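Local coordinates for amino acid ABC transporter, periplasmic amino acid-binding protein, putative (Streptococcus pneumoniae, PDB 4I62) that binds L-arginine and probably delivers it to an amino acid ABC transporter for import into the cell, at residues Glu237-Glu240 with Ala241-Thr245. Residues are numbered along the deposited sequence; the frame is centred on the assembly and turned at random. Where two conformers were deposited one is given.
Sequences ELKE and AVDKT
The carboxylate of D243 has one face turned to K239: the carbonyl O of K239 lies 3.4 Å from D243 CG, and K239 CG sits on the same side, above D243 OD2. At the edge, in the lysine conformer described here, one of two modelled, K239 NZ arrives close to the carboxylate plane and donates to the syn lone pair of D243 OD2, an i to i+4 salt bridge of 2.8 Å between the two atoms. In this conformer the lysine is extended from CB to CE and turns only at the last bond (chi4 54°), bringing NZ to the acid. In D243 the CG stands beside the backbone N, chi1 -76°, leaning the carboxylate back over the preceding turn.

Beneath this pair runs regular alpha-helical bonding: D243 N to K239 O and K244 N to E240 O are both 2.8 Å, and V242 N to L238 O is 3.0 Å. On the buried side L238 CD1 meets V242 CG2 at 4.3 Å, facing M231 and V229 of strand 226-232. Farther along, A241 O takes two bonds from T245, whose N and OG1 approach from opposite faces of the carbonyl plane; the OG1 bond is 2.9 Å. A241 and T245 pack against helix 67-79.

The salt bridge staples successive turns of helix 236-251, while K239 NZ to F121 O, D243 OD1 to T123 N and the apolar contacts join the helix to its surroundings. The lysine charge would be expected to stabilise D243 as the carboxylate, each of whose oxygens accepts an N-H.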
loop_
_atom_site.group_PDB
_atom_site.type_symbol
_atom_site.label_atom_id
_atom_site.label_comp_id
_atom_site.label_asym_id
_atom_site.label_seq_id
_atom_site.Cartn_x
_atom_site.Cartn_y
_atom_site.Cartn_z
ATOM N N GLU A 237 5.607 -17.777 15.977
ATOM C CA GLU A 237 5.488 -18.840 14.982
ATOM C C GLU A 237 4.771 -18.394 13.707
ATOM O O GLU A 237 5.095 -18.885 12.604
ATOM C CB GLU A 237 4.861 -20.100 15.574
ATOM C CG GLU A 237 5.786 -20.748 16.568
ATOM C CD GLU A 237 5.215 -21.988 17.208
ATOM O OE1 GLU A 237 3.985 -22.259 17.020
ATOM O OE2 GLU A 237 6.011 -22.628 17.924
ATOM N N LEU A 238 3.803 -17.495 13.851
ATOM C CA LEU A 238 3.167 -16.915 12.679
ATOM C C LEU A 238 4.184 -16.096 11.875
ATOM O O LEU A 238 4.273 -16.227 10.629
ATOM C CB LEU A 238 1.965 -16.040 13.087
ATOM C CG LEU A 238 1.191 -15.380 11.947
ATOM C CD1 LEU A 238 0.734 -16.354 10.891
ATOM C CD2 LEU A 238 0.031 -14.609 12.534
ATOM N N LYS A 239 4.997 -15.306 12.570
ATOM C CA LYS A 239 6.065 -14.548 11.913
ATOM C C LYS A 239 7.003 -15.495 11.160
ATOM O O LYS A 239 7.440 -15.206 10.036
ATOM C CB LYS A 239 6.835 -13.658 12.918
ATOM C CG LYS A 239 8.024 -12.862 12.307
ATOM C CD LYS A 239 8.599 -11.788 13.244
ATOM C CE LYS A 239 9.991 -11.297 12.798
ATOM N NZ LYS A 239 10.088 -10.803 11.373
ATOM N N GLU A 240 7.350 -16.631 11.777
ATOM C CA GLU A 240 8.214 -17.613 11.092
ATOM C C GLU A 240 7.613 -18.074 9.760
ATOM O O GLU A 240 8.322 -18.172 8.729
ATOM C CB GLU A 240 8.500 -18.822 11.988
ATOM C CG GLU A 240 9.173 -19.956 11.185
ATOM C CD GLU A 240 9.460 -21.184 12.009
ATOM O OE1 GLU A 240 8.977 -21.264 13.162
ATOM O OE2 GLU A 240 10.185 -22.070 11.507
ATOM N N ALA A 241 6.344 -18.449 9.795
ATOM C CA ALA A 241 5.701 -18.900 8.585
ATOM C C ALA A 241 5.684 -17.830 7.506
ATOM O O ALA A 241 5.941 -18.136 6.324
ATOM C CB ALA A 241 4.294 -19.401 8.881
ATOM N N VAL A 242 5.368 -16.606 7.903
ATOM C CA VAL A 242 5.358 -15.516 6.959
ATOM C C VAL A 242 6.757 -15.278 6.403
ATOM O O VAL A 242 6.935 -15.106 5.178
ATOM C CB VAL A 242 4.768 -14.252 7.629
ATOM C CG1 VAL A 242 4.898 -13.087 6.702
ATOM C CG2 VAL A 242 3.307 -14.453 7.988
ATOM N N ASP A 243 7.751 -15.246 7.276
ATOM C CA ASP A 243 9.127 -14.966 6.826
ATOM C C ASP A 243 9.708 -16.090 5.971
ATOM O O ASP A 243 10.460 -15.806 5.046
ATOM C CB ASP A 243 10.018 -14.660 8.034
ATOM C CG ASP A 243 9.772 -13.255 8.572
ATOM O OD1 ASP A 243 8.973 -12.498 7.960
ATOM O OD2 ASP A 243 10.370 -12.867 9.566
ATOM N N LYS A 244 9.376 -17.350 6.273
ATOM C CA LYS A 244 9.790 -18.453 5.411
ATOM C C LYS A 244 9.249 -18.240 3.996
ATOM O O LYS A 244 9.930 -18.496 3.011
ATOM C CB LYS A 244 9.268 -19.777 5.984
ATOM C CG LYS A 244 9.507 -20.981 5.097
ATOM C CD LYS A 244 8.849 -22.215 5.698
ATOM C CE LYS A 244 9.250 -23.491 4.977
ATOM N NZ LYS A 244 9.060 -23.404 3.509
ATOM N N THR A 245 7.997 -17.796 3.915
ATOM C CA THR A 245 7.345 -17.571 2.627
ATOM C C THR A 245 7.975 -16.406 1.862
ATOM O O THR A 245 8.275 -16.530 0.670
ATOM C CB THR A 245 5.821 -17.363 2.818
ATOM O OG1 THR A 245 5.268 -18.454 3.535
ATOM C CG2 THR A 245 5.107 -17.229 1.486
#